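Local structure of ParA (3EZF) at residues Thr176-Met181 and Ile210-Val215; Phe214-Trp219 and Leu259-Leu264. The protein probably binds and hydrolyses ATP to drive plasmid partition and, in its ADP-bound form, probably binds DNA to regulate transcription. One frame throughout, in Å; residues are numbered along the deposited sequence.

Contact 1 (Thr176-Met181 and Ile210-Val215)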
loop_
_atom_site.group_PDB
_atom_site.type_symbol
_atom_site.label_atom_id
_atom_site.label_comp_id
_atom_site.label_asym_id
_atom_site.label_seq_id
_atom_site.Cartn_x
_atom_site.Cartn_y
_atom_site.Cartn_z
ATOM N N THR A 176 8.401 -10.466 14.604
ATOM C CA THR A 176 8.406 -10.168 13.186
ATOM C C THR A 176 9.736 -10.634 12.602
ATOM O O THR A 176 10.689 -10.914 13.336
ATOM C CB THR A 176 8.265 -8.666 12.916
ATOM O OG1 THR A 176 9.394 -7.976 13.464
ATOM C CG2 THR A 176 6.974 -8.124 13.522
ATOM N N ALA A 177 9.792 -10.726 11.275
ATOM C CA ALA A 177 10.988 -11.164 10.563
ATOM C C ALA A 177 12.140 -10.183 10.782
ATOM O O ALA A 177 13.294 -10.586 10.975
ATOM C CB ALA A 177 10.679 -11.300 9.075
ATOM N N ALA A 178 11.825 -8.894 10.756
ATOM C CA ALA A 178 12.841 -7.873 10.959
ATOM C C ALA A 178 13.477 -8.051 12.333
ATOM O O ALA A 178 14.689 -7.955 12.488
ATOM C CB ALA A 178 12.224 -6.495 10.835
ATOM N N GLN A 179 12.637 -8.327 13.322
ATOM C CA GLN A 179 13.093 -8.532 14.686
ATOM C C GLN A 179 13.873 -9.843 14.820
ATOM O O GLN A 179 14.955 -9.858 15.415
ATOM C CB GLN A 179 11.895 -8.513 15.630
ATOM C CG GLN A 179 11.177 -7.162 15.685
ATOM C CD GLN A 179 9.781 -7.245 16.308
ATOM O OE1 GLN A 179 9.018 -6.275 16.274
ATOM N NE2 GLN A 179 9.444 -8.404 16.875
ATOM N N ALA A 180 13.346 -10.930 14.257
ATOM C CA ALA A 180 14.025 -12.222 14.328
ATOM C C ALA A 180 15.437 -12.140 13.769
ATOM O O ALA A 180 16.364 -12.747 14.306
ATOM C CB ALA A 180 13.244 -13.258 13.595
ATOM N N MET A 181 15.619 -11.377 12.699
ATOM C CA MET A 181 16.943 -11.244 12.097
ATOM C C MET A 181 17.929 -10.572 13.041
ATOM O O MET A 181 19.098 -10.926 13.098
ATOM C CB MET A 181 16.861 -10.416 10.824
ATOM C CG MET A 181 15.999 -11.001 9.738
ATOM S SD MET A 181 15.696 -9.764 8.386
ATOM C CE MET A 181 17.200 -9.930 7.532
ATOM N N ILE A 210 3.883 -3.037 11.573
ATOM C CA ILE A 210 3.973 -1.675 11.071
ATOM C C ILE A 210 5.179 -1.058 11.768
ATOM O O ILE A 210 5.664 0.011 11.383
ATOM C CB ILE A 210 2.701 -0.849 11.392
ATOM C CG1 ILE A 210 2.841 0.573 10.848
ATOM C CG2 ILE A 210 2.478 -0.806 12.889
ATOM C CD1 ILE A 210 3.012 0.632 9.333
ATOM N N ASP A 211 5.651 -1.751 12.802
ATOM C CA ASP A 211 6.808 -1.304 13.563
ATOM C C ASP A 211 8.093 -1.460 12.747
ATOM O O ASP A 211 8.986 -0.586 12.781
ATOM C CB ASP A 211 6.954 -2.112 14.849
ATOM C CG ASP A 211 6.458 -1.365 16.056
ATOM O OD1 ASP A 211 6.502 -0.114 16.024
ATOM O OD2 ASP A 211 6.039 -2.025 17.038
ATOM N N ASP A 212 8.177 -2.582 12.023
ATOM C CA ASP A 212 9.344 -2.918 11.200
ATOM C C ASP A 212 9.784 -1.784 10.285
ATOM O O ASP A 212 10.960 -1.680 9.954
ATOM C CB ASP A 212 9.069 -4.183 10.374
ATOM C CG ASP A 212 8.828 -5.414 11.247
ATOM O OD1 ASP A 212 9.412 -5.473 12.353
ATOM O OD2 ASP A 212 8.072 -6.323 10.826
ATOM N N GLY A 213 8.837 -0.944 9.875
ATOM C CA GLY A 213 9.166 0.184 9.021
ATOM C C GLY A 213 10.166 1.062 9.753
ATOM O O GLY A 213 11.162 1.518 9.191
ATOM N N PHE A 214 9.898 1.301 11.028
ATOM C CA PHE A 214 10.800 2.089 11.854
ATOM C C PHE A 214 12.133 1.366 11.984
ATOM O O PHE A 214 13.196 1.973 11.876
ATOM C CB PHE A 214 10.160 2.332 13.221
ATOM C CG PHE A 214 8.996 3.273 13.152
ATOM C CD1 PHE A 214 7.762 2.843 12.673
ATOM C CD2 PHE A 214 9.172 4.626 13.411
ATOM C CE1 PHE A 214 6.729 3.754 12.438
ATOM C CE2 PHE A 214 8.144 5.533 13.178
ATOM C CZ PHE A 214 6.925 5.100 12.691
ATOM N N VAL A 215 12.063 0.058 12.197
ATOM C CA VAL A 215 13.254 -0.761 12.320
ATOM C C VAL A 215 14.164 -0.511 11.120
ATOM O O VAL A 215 15.376 -0.322 11.281
ATOM C CB VAL A 215 12.891 -2.276 12.378
ATOM C CG1 VAL A 215 14.144 -3.126 12.543
ATOM C CG2 VAL A 215 11.927 -2.536 13.511
HETATM O O HOH W 1 9.147 -8.398 9.349
#

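Contact 2 (Phe214-Trp219 and Leu259-Leu264)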
loop_
_atom_site.group_PDB
_atom_site.type_symbol
_atom_site.label_atom_id
_atom_site.label_comp_id
_atom_site.label_asym_id
_atom_site.label_seq_id
_atom_site.Cartn_x
_atom_site.Cartn_y
_atom_site.Cartn_z
ATOM N N PHE A 214 9.898 1.301 11.028
ATOM C CA PHE A 214 10.800 2.089 11.854
ATOM C C PHE A 214 12.133 1.366 11.984
ATOM O O PHE A 214 13.196 1.973 11.876
ATOM C CB PHE A 214 10.160 2.332 13.221
ATOM C CG PHE A 214 8.996 3.273 13.152
ATOM C CD1 PHE A 214 7.762 2.843 12.673
ATOM C CD2 PHE A 214 9.172 4.626 13.411
ATOM C CE1 PHE A 214 6.729 3.754 12.438
ATOM C CE2 PHE A 214 8.144 5.533 13.178
ATOM C CZ PHE A 214 6.925 5.100 12.691
ATOM N N VAL A 215 12.063 0.058 12.197
ATOM C CA VAL A 215 13.254 -0.761 12.320
ATOM C C VAL A 215 14.164 -0.511 11.120
ATOM O O VAL A 215 15.376 -0.322 11.281
ATOM C CB VAL A 215 12.891 -2.276 12.378
ATOM C CG1 VAL A 215 14.144 -3.126 12.543
ATOM C CG2 VAL A 215 11.927 -2.536 13.511
ATOM N N ALA A 216 13.579 -0.503 9.921
ATOM C CA ALA A 216 14.357 -0.290 8.703
ATOM C C ALA A 216 15.047 1.073 8.710
ATOM O O ALA A 216 16.251 1.167 8.503
ATOM C CB ALA A 216 13.461 -0.418 7.482
ATOM N N SER A 217 14.280 2.124 8.966
ATOM C CA SER A 217 14.803 3.483 8.997
ATOM C C SER A 217 16.065 3.642 9.827
ATOM O O SER A 217 16.682 4.706 9.813
ATOM C CB SER A 217 13.743 4.434 9.549
ATOM O OG SER A 217 12.535 4.321 8.817
ATOM N N GLN A 218 16.455 2.586 10.533
ATOM C CA GLN A 218 17.615 2.636 11.396
ATOM C C GLN A 218 18.374 1.320 11.331
ATOM O O GLN A 218 19.188 1.006 12.202
ATOM C CB GLN A 218 17.120 2.919 12.809
ATOM C CG GLN A 218 18.180 3.084 13.865
ATOM C CD GLN A 218 17.569 3.525 15.185
ATOM O OE1 GLN A 218 16.507 3.022 15.595
ATOM N NE2 GLN A 218 18.232 4.471 15.861
ATOM N N TRP A 219 18.122 0.567 10.267
ATOM C CA TRP A 219 18.747 -0.731 10.066
ATOM C C TRP A 219 20.258 -0.815 10.289
ATOM O O TRP A 219 20.699 -1.537 11.189
ATOM C CB TRP A 219 18.400 -1.281 8.672
ATOM C CG TRP A 219 18.822 -2.728 8.491
ATOM C CD1 TRP A 219 19.880 -3.184 7.757
ATOM C CD2 TRP A 219 18.236 -3.887 9.109
ATOM N NE1 TRP A 219 19.989 -4.547 7.878
ATOM C CE2 TRP A 219 18.990 -5.006 8.697
ATOM C CE3 TRP A 219 17.144 -4.089 9.964
ATOM C CZ2 TRP A 219 18.699 -6.309 9.119
ATOM C CZ3 TRP A 219 16.851 -5.379 10.385
ATOM C CH2 TRP A 219 17.625 -6.476 9.956
ATOM N N LEU A 259 11.527 0.584 0.558
ATOM C CA LEU A 259 12.342 -0.122 1.553
ATOM C C LEU A 259 13.670 -0.533 0.924
ATOM O O LEU A 259 13.733 -0.855 -0.266
ATOM C CB LEU A 259 11.608 -1.375 2.045
ATOM C CG LEU A 259 11.247 -1.466 3.529
ATOM C CD1 LEU A 259 12.527 -1.405 4.333
ATOM C CD2 LEU A 259 10.295 -0.347 3.937
ATOM N N ASP A 260 14.740 -0.503 1.699
ATOM C CA ASP A 260 16.010 -0.904 1.136
ATOM C C ASP A 260 16.615 -2.002 1.972
ATOM O O ASP A 260 16.701 -3.140 1.527
ATOM C CB ASP A 260 16.983 0.278 1.035
ATOM C CG ASP A 260 17.306 0.659 -0.410
ATOM O OD1 ASP A 260 18.372 1.289 -0.623
ATOM O OD2 ASP A 260 16.497 0.345 -1.323
ATOM N N PRO A 261 17.016 -1.697 3.215
ATOM C CA PRO A 261 17.600 -2.816 3.954
ATOM C C PRO A 261 16.812 -4.118 3.821
ATOM O O PRO A 261 17.405 -5.176 3.702
ATOM C CB PRO A 261 17.681 -2.286 5.380
ATOM C CG PRO A 261 16.634 -1.201 5.420
ATOM C CD PRO A 261 16.774 -0.544 4.102
ATOM N N PHE A 262 15.487 -4.054 3.812
ATOM C CA PHE A 262 14.709 -5.280 3.676
ATOM C C PHE A 262 14.761 -5.784 2.242
ATOM O O PHE A 262 14.989 -6.975 2.016
ATOM C CB PHE A 262 13.252 -5.055 4.111
ATOM C CG PHE A 262 13.091 -4.757 5.590
ATOM C CD1 PHE A 262 11.852 -4.401 6.111
ATOM C CD2 PHE A 262 14.182 -4.822 6.457
ATOM C CE1 PHE A 262 11.703 -4.117 7.466
ATOM C CE2 PHE A 262 14.036 -4.538 7.815
ATOM C CZ PHE A 262 12.794 -4.182 8.313
ATOM N N LEU A 263 14.551 -4.881 1.280
ATOM C CA LEU A 263 14.601 -5.225 -0.149
ATOM C C LEU A 263 15.966 -5.840 -0.473
ATOM O O LEU A 263 16.055 -6.918 -1.064
ATOM C CB LEU A 263 14.432 -3.971 -1.000
ATOM C CG LEU A 263 13.666 -4.030 -2.322
ATOM C CD1 LEU A 263 14.120 -5.194 -3.166
ATOM C CD2 LEU A 263 12.189 -4.147 -2.008
ATOM N N LEU A 264 17.020 -5.127 -0.077
ATOM C CA LEU A 264 18.402 -5.544 -0.285
ATOM C C LEU A 264 18.668 -6.929 0.323
ATOM O O LEU A 264 19.274 -7.791 -0.316
ATOM C CB LEU A 264 19.359 -4.510 0.327
ATOM C CG LEU A 264 19.787 -3.223 -0.402
ATOM C CD1 LEU A 264 20.863 -3.549 -1.397
ATOM C CD2 LEU A 264 18.619 -2.568 -1.084
#

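Contact 1 (Thr176-Met181 and Ile210-Val215)
The carboxylate of Asp-212 has Ala-178 CB over one face and the hydroxyl of Thr-176 at OD1. Thr-176 OG1 donates to the syn lone pair of Asp-212 OD1 at 2.7 Å. Ala-178 CB stands over the face, 3.6 Å from Asp-212 CG. Water 1 is raised above the plane on that same face, accepting from Ala-178 N and donating to Asp-212 OD2 at 2.8 Å. The amide of Gln-179 is turned 76° from the carboxylate; its OE1 stays 4.0 Å from Asp-212 OD1, while its NE2 is bonded to Leu-174 O. Beyond the polar groups, Ala-178 CB rests against Val-215 CG1 at 4.2 Å.

Thr-176 OG1 sits between its own backbone N and carbonyl carbon (chi1 63°), which turns it back over the helix start. There it accepts from Gln-179 N at 3.3 Å, with an N-H...O angle of 155°, while still donating to Asp-212. The buried carboxylate is thus held by a hydroxyl, a water and, at OD2, the backbone N of Ser-209; three donors would be expected to favour its charged form. The geometry is that of a threonine N-cap on helix 177-182, tied to Asp-212 of helix 212-216 within the P-loop NTPase fold.

Contact 2 (Phe214-Trp219 and Leu259-Leu264)
Ala-216 fits its methyl group into the angle between Leu-259, Pro-261 and Phe-262, and the tight part of the contact is built around it. Its CB lies over one face of the Phe-262 ring, 4.1 Å from the centroid and 18° off the normal, a CH-pi contact. The same methyl meets Leu-259 CD1 at 3.4 Å and Pro-261 CG at 3.9 Å. At the periphery of this packed side, Val-215 CB approaches the edge of the Phe-262 ring, 4.5 Å from CZ.

Trp-219 closes the adjoining flank. With CG anti to the backbone N (chi1 -170°), its indole passes alongside the proline ring, Trp-219 CG coming 3.3 Å from Pro-261 CB. Farther along the indole, Phe-262 turns its edge toward the face of the six-membered ring in an offset edge-to-face pair: the planes are 85° apart, the centroids 5.7 Å. Phe-262 CE2 marks the approach, 3.8 Å from Trp-219 CE3. No hydrogen bond crosses between the segments, so apolar packing alone joins them; the indole NE1 is bonded to Gln-232 O.

The other side is loose. Ser-217 and Gln-218 are exposed and their CB atoms point away from 259-264, although Ser-217 packs on His-258 of the second subunit.

Helix 261-267, which follows strand 250-254 of the parallel sheet, here packs against helix 212-216 and the start of helix 219-226, with helix 177-182 touching both Trp-219 and Phe-262.

Overall arrangement
Contacts 1 and 2 lie with their centres about 9 Å apart and share Phe-214 and Val-215, because both use helix 212-216. Phe-262 joins them directly: its CZ is 3.5 Å from Ala-178 CB and also packs against Asp-212 O. A second link runs from Met-181 CB to Trp-219 CH2, 4.1 Å apart. Contact 1, polar and water-bridged, therefore abuts the apolar contact 2 through Phe-262 and Trp-219. Both also border the second subunit, where Asp-211 forms a salt bridge with Arg-293 of that chain and Phe-214 packs on its Met-297. The loop expected to hold the nucleotide phosphates is not modelled.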